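Local coordinates for fanconi-associated nuclease 1 homolog (PDB 5Y7Q), which is a bacterial member of the FAN1 nuclease family that carries a VRR-NUC domain and is bound to nucleic acid in this structure, at residues A[418-431]-A[450-462]. Numbering follows the deposited sequence.
Sequences LCWEAIFAAIPGAF and RRAALFEACLGRL
L418 lies across residues 458-462, its CG anti to the backbone N (chi1 -175°), which sends both methyls against C458 O. CD2 packs 3.8 Å from CG of L462. C419 follows, and its sulfur touches CB of C458 and CD2 of L459; SG stands 3.7 Å from that methyl and also lies at the edge of the F455 ring, a sulfur-aromatic contact. One turn on, A422 sets its CB squarely over the centre of the F455 ring, 3.9 Å from the centroid and only 4° off the ring normal, a CH-pi contact, and the same methyl meets CB of L454. Two short helices, 420-423 and 452-460, probably part of the nuclease domain, are joined here; C419, A422 and C458 let the backbones come close, with helix 505-517 packing on L459 and L462. Where helix 420-423 ends, R451 reaches in from the N-cap position of the other helix and grips its carbonyls: NE donates to A422 O at 3.1 Å (N-H...O 154°), and NH2 to I423 O at 3.2 Å, the latter from above the carbonyl plane. NH1 forms a salt bridge with D441, so three nitrogens fix the rotation of this buried guanidinium. L454 CD2 meets the methyl of A425 at 3.9 Å. I427 lays CG1 over one guanidinium face of R451, 3.6 Å from NH1, and its CG2 covers a face of the R450 guanidinium. Beyond the type II turn 427-430, A430 CB and F431 CE2 lie at the edge of the R451 guanidinium, near its plane.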
loop_
_atom_site.group_PDB
_atom_site.type_symbol
_atom_site.label_atom_id
_atom_site.label_comp_id
_atom_site.label_asym_id
_atom_site.label_seq_id
_atom_site.Cartn_x
_atom_site.Cartn_y
_atom_site.Cartn_z
ATOM N N LEU A 418 -17.149 -6.783 -14.454
ATOM C CA LEU A 418 -18.224 -6.104 -15.171
ATOM C C LEU A 418 -17.812 -4.680 -15.503
ATOM O O LEU A 418 -17.935 -4.230 -16.655
ATOM C CB LEU A 418 -19.517 -6.123 -14.351
ATOM C CG LEU A 418 -20.772 -5.563 -14.997
ATOM C CD1 LEU A 418 -21.030 -6.170 -16.393
ATOM C CD2 LEU A 418 -21.948 -5.815 -14.056
ATOM N N CYS A 419 -17.246 -3.989 -14.520
ATOM C CA CYS A 419 -17.006 -2.561 -14.597
ATOM C C CYS A 419 -15.616 -2.219 -15.092
ATOM O O CYS A 419 -15.219 -1.054 -15.018
ATOM C CB CYS A 419 -17.282 -1.931 -13.244
ATOM S SG CYS A 419 -19.043 -1.886 -12.958
ATOM N N TRP A 420 -14.870 -3.219 -15.560
ATOM C CA TRP A 420 -13.512 -3.030 -16.063
ATOM C C TRP A 420 -13.377 -1.831 -17.002
ATOM O O TRP A 420 -12.444 -1.030 -16.874
ATOM C CB TRP A 420 -13.088 -4.295 -16.789
ATOM C CG TRP A 420 -11.693 -4.308 -17.160
ATOM C CD1 TRP A 420 -11.136 -3.762 -18.276
ATOM C CD2 TRP A 420 -10.632 -4.930 -16.436
ATOM N NE1 TRP A 420 -9.779 -3.998 -18.287
ATOM C CE2 TRP A 420 -9.446 -4.715 -17.167
ATOM C CE3 TRP A 420 -10.567 -5.640 -15.239
ATOM C CZ2 TRP A 420 -8.204 -5.189 -16.735
ATOM C CZ3 TRP A 420 -9.321 -6.110 -14.804
ATOM C CH2 TRP A 420 -8.167 -5.886 -15.551
ATOM N N GLU A 421 -14.288 -1.707 -17.971
ATOM C CA GLU A 421 -14.140 -0.676 -18.987
ATOM C C GLU A 421 -14.347 0.717 -18.420
ATOM O O GLU A 421 -13.834 1.685 -18.993
ATOM C CB GLU A 421 -15.096 -0.935 -20.154
ATOM C CG GLU A 421 -14.398 -1.494 -21.390
ATOM C CD GLU A 421 -14.663 -2.977 -21.621
ATOM O OE1 GLU A 421 -15.845 -3.389 -21.569
ATOM O OE2 GLU A 421 -13.684 -3.725 -21.864
ATOM N N ALA A 422 -15.084 0.842 -17.317
ATOM C CA ALA A 422 -15.172 2.125 -16.623
ATOM C C ALA A 422 -13.998 2.353 -15.677
ATOM O O ALA A 422 -13.549 3.493 -15.499
ATOM C CB ALA A 422 -16.473 2.216 -15.844
ATOM N N ILE A 423 -13.522 1.293 -15.021
ATOM C CA ILE A 423 -12.457 1.462 -14.045
ATOM C C ILE A 423 -11.190 1.946 -14.729
ATOM O O ILE A 423 -10.469 2.798 -14.196
ATOM C CB ILE A 423 -12.272 0.140 -13.281
ATOM C CG1 ILE A 423 -13.473 -0.078 -12.363
ATOM C CG2 ILE A 423 -10.988 0.123 -12.470
ATOM C CD1 ILE A 423 -13.522 -1.467 -11.807
ATOM N N PHE A 424 -10.940 1.459 -15.940
ATOM C CA PHE A 424 -9.780 1.795 -16.759
ATOM C C PHE A 424 -10.044 2.888 -17.796
ATOM O O PHE A 424 -9.292 2.998 -18.773
ATOM C CB PHE A 424 -9.227 0.532 -17.414
ATOM C CG PHE A 424 -8.544 -0.360 -16.436
ATOM C CD1 PHE A 424 -7.268 -0.070 -16.000
ATOM C CD2 PHE A 424 -9.191 -1.457 -15.898
ATOM C CE1 PHE A 424 -6.652 -0.880 -15.087
ATOM C CE2 PHE A 424 -8.567 -2.259 -14.961
ATOM C CZ PHE A 424 -7.313 -1.974 -14.565
ATOM N N ALA A 425 -11.146 3.615 -17.683
ATOM C CA ALA A 425 -11.392 4.674 -18.651
ATOM C C ALA A 425 -10.292 5.727 -18.583
ATOM O O ALA A 425 -9.704 5.978 -17.531
ATOM C CB ALA A 425 -12.756 5.316 -18.412
ATOM N N ALA A 426 -10.079 6.388 -19.716
ATOM C CA ALA A 426 -8.984 7.309 -20.012
ATOM C C ALA A 426 -9.301 8.724 -19.529
ATOM O O ALA A 426 -8.952 9.703 -20.197
ATOM C CB ALA A 426 -8.653 7.293 -21.504
ATOM N N ILE A 427 -10.133 8.829 -18.498
ATOM C CA ILE A 427 -10.444 10.085 -17.811
ATOM C C ILE A 427 -9.156 10.868 -17.575
ATOM O O ILE A 427 -8.181 10.305 -17.055
ATOM C CB ILE A 427 -11.150 9.791 -16.473
ATOM C CG1 ILE A 427 -12.415 8.970 -16.707
ATOM C CG2 ILE A 427 -11.462 11.065 -15.709
ATOM C CD1 ILE A 427 -13.514 9.738 -17.434
ATOM N N PRO A 428 -9.084 12.145 -17.950
ATOM C CA PRO A 428 -7.793 12.847 -17.885
ATOM C C PRO A 428 -7.207 12.849 -16.479
ATOM O O PRO A 428 -7.920 12.994 -15.482
ATOM C CB PRO A 428 -8.134 14.260 -18.375
ATOM C CG PRO A 428 -9.194 14.016 -19.382
ATOM C CD PRO A 428 -10.059 12.896 -18.763
ATOM N N GLY A 429 -5.888 12.652 -16.419
ATOM C CA GLY A 429 -5.151 12.549 -15.178
ATOM C C GLY A 429 -5.279 11.227 -14.448
ATOM O O GLY A 429 -4.743 11.101 -13.339
ATOM N N ALA A 430 -6.002 10.251 -15.006
ATOM C CA ALA A 430 -6.142 8.970 -14.325
ATOM C C ALA A 430 -4.977 8.031 -14.590
ATOM O O ALA A 430 -4.641 7.226 -13.714
ATOM C CB ALA A 430 -7.456 8.300 -14.714
ATOM N N PHE A 431 -4.378 8.086 -15.784
ATOM C CA PHE A 431 -3.224 7.258 -16.140
ATOM C C PHE A 431 -2.192 8.125 -16.864
ATOM O O PHE A 431 -2.503 8.734 -17.898
ATOM C CB PHE A 431 -3.634 6.073 -17.025
ATOM C CG PHE A 431 -4.782 5.256 -16.480
ATOM C CD1 PHE A 431 -4.546 4.027 -15.864
ATOM C CD2 PHE A 431 -6.098 5.687 -16.606
ATOM C CE1 PHE A 431 -5.601 3.249 -15.356
ATOM C CE2 PHE A 431 -7.165 4.907 -16.085
ATOM C CZ PHE A 431 -6.907 3.684 -15.457
ATOM N N ARG A 450 -17.064 11.377 -12.116
ATOM C CA ARG A 450 -16.229 11.600 -13.297
ATOM C C ARG A 450 -16.546 10.574 -14.378
ATOM O O ARG A 450 -16.479 10.867 -15.577
ATOM C CB ARG A 450 -14.731 11.524 -12.934
ATOM C CG ARG A 450 -14.158 12.585 -11.964
ATOM C CD ARG A 450 -13.756 13.890 -12.664
ATOM N NE ARG A 450 -12.349 13.942 -13.071
ATOM C CZ ARG A 450 -11.838 14.863 -13.896
ATOM N NH1 ARG A 450 -12.620 15.808 -14.415
ATOM N NH2 ARG A 450 -10.544 14.837 -14.210
ATOM N N ARG A 451 -16.860 9.354 -13.955
ATOM C CA ARG A 451 -17.082 8.205 -14.818
ATOM C C ARG A 451 -18.548 7.882 -15.031
ATOM O O ARG A 451 -18.848 6.870 -15.672
ATOM C CB ARG A 451 -16.337 6.995 -14.258
ATOM C CG ARG A 451 -14.841 7.104 -14.503
ATOM C CD ARG A 451 -14.034 6.613 -13.346
ATOM N NE ARG A 451 -12.808 5.993 -13.826
ATOM C CZ ARG A 451 -11.627 6.597 -13.854
ATOM N NH1 ARG A 451 -11.522 7.844 -13.414
ATOM N NH2 ARG A 451 -10.555 5.948 -14.318
ATOM N N ALA A 452 -19.458 8.738 -14.544
ATOM C CA ALA A 452 -20.851 8.385 -14.262
ATOM C C ALA A 452 -21.485 7.494 -15.325
ATOM O O ALA A 452 -21.855 6.346 -15.043
ATOM C CB ALA A 452 -21.680 9.663 -14.088
ATOM N N ALA A 453 -21.606 8.004 -16.551
ATOM C CA ALA A 453 -22.272 7.249 -17.607
ATOM C C ALA A 453 -21.742 5.821 -17.695
ATOM O O ALA A 453 -22.501 4.849 -17.561
ATOM C CB ALA A 453 -22.107 7.965 -18.947
ATOM N N LEU A 454 -20.422 5.680 -17.860
ATOM C CA LEU A 454 -19.837 4.368 -18.127
ATOM C C LEU A 454 -20.169 3.359 -17.040
ATOM O O LEU A 454 -20.156 2.148 -17.298
ATOM C CB LEU A 454 -18.318 4.481 -18.280
ATOM C CG LEU A 454 -17.778 4.705 -19.693
ATOM C CD1 LEU A 454 -18.033 6.144 -20.186
ATOM C CD2 LEU A 454 -16.300 4.344 -19.756
ATOM N N PHE A 455 -20.455 3.829 -15.821
ATOM C CA PHE A 455 -20.831 2.899 -14.762
ATOM C C PHE A 455 -22.270 2.418 -14.922
ATOM O O PHE A 455 -22.535 1.206 -14.920
ATOM C CB PHE A 455 -20.611 3.544 -13.399
ATOM C CG PHE A 455 -19.242 3.284 -12.838
ATOM C CD1 PHE A 455 -18.317 4.312 -12.714
ATOM C CD2 PHE A 455 -18.870 1.996 -12.463
ATOM C CE1 PHE A 455 -17.066 4.075 -12.205
ATOM C CE2 PHE A 455 -17.609 1.749 -11.953
ATOM C CZ PHE A 455 -16.700 2.792 -11.827
ATOM N N GLU A 456 -23.210 3.351 -15.114
ATOM C CA GLU A 456 -24.583 2.929 -15.321
ATOM C C GLU A 456 -24.746 2.174 -16.634
ATOM O O GLU A 456 -25.682 1.377 -16.768
ATOM C CB GLU A 456 -25.533 4.126 -15.254
ATOM C CG GLU A 456 -26.950 3.725 -14.827
ATOM C CD GLU A 456 -26.957 2.562 -13.822
ATOM O OE1 GLU A 456 -26.469 2.736 -12.681
ATOM O OE2 GLU A 456 -27.444 1.467 -14.182
ATOM N N ALA A 457 -23.860 2.398 -17.600
ATOM C CA ALA A 457 -23.759 1.465 -18.710
ATOM C C ALA A 457 -23.428 0.068 -18.186
ATOM O O ALA A 457 -24.254 -0.841 -18.306
ATOM C CB ALA A 457 -22.721 1.940 -19.722
ATOM N N CYS A 458 -22.246 -0.107 -17.573
ATOM C CA CYS A 458 -21.775 -1.448 -17.221
ATOM C C CYS A 458 -22.738 -2.141 -16.267
ATOM O O CYS A 458 -23.189 -3.265 -16.528
ATOM C CB CYS A 458 -20.380 -1.376 -16.602
ATOM S SG CYS A 458 -19.005 -1.198 -17.776
ATOM N N LEU A 459 -23.067 -1.480 -15.157
ATOM C CA LEU A 459 -24.031 -2.039 -14.214
ATOM C C LEU A 459 -25.362 -2.348 -14.884
ATOM O O LEU A 459 -26.056 -3.296 -14.487
ATOM C CB LEU A 459 -24.246 -1.067 -13.066
ATOM C CG LEU A 459 -23.014 -0.753 -12.247
ATOM C CD1 LEU A 459 -23.419 0.221 -11.176
ATOM C CD2 LEU A 459 -22.450 -2.042 -11.655
ATOM N N GLY A 460 -25.732 -1.553 -15.895
ATOM C CA GLY A 460 -26.952 -1.804 -16.630
ATOM C C GLY A 460 -27.042 -3.214 -17.169
ATOM O O GLY A 460 -28.119 -3.812 -17.150
ATOM N N ARG A 461 -25.914 -3.790 -17.606
ATOM C CA ARG A 461 -25.971 -5.139 -18.171
ATOM C C ARG A 461 -26.535 -6.158 -17.188
ATOM O O ARG A 461 -26.835 -7.285 -17.599
ATOM C CB ARG A 461 -24.592 -5.614 -18.640
ATOM C CG ARG A 461 -23.782 -4.581 -19.404
ATOM C CD ARG A 461 -22.573 -5.192 -20.115
ATOM N NE ARG A 461 -22.894 -5.541 -21.497
ATOM C CZ ARG A 461 -21.992 -5.759 -22.450
ATOM N NH1 ARG A 461 -20.691 -5.663 -22.175
ATOM N NH2 ARG A 461 -22.394 -6.067 -23.682
ATOM N N LEU A 462 -26.685 -5.790 -15.909
ATOM C CA LEU A 462 -27.336 -6.664 -14.947
ATOM C C LEU A 462 -28.855 -6.741 -15.150
ATOM O O LEU A 462 -29.470 -7.735 -14.746
ATOM C CB LEU A 462 -27.018 -6.189 -13.528
ATOM C CG LEU A 462 -25.603 -6.238 -12.947
ATOM C CD1 LEU A 462 -25.550 -5.444 -11.653
ATOM C CD2 LEU A 462 -25.151 -7.662 -12.690
#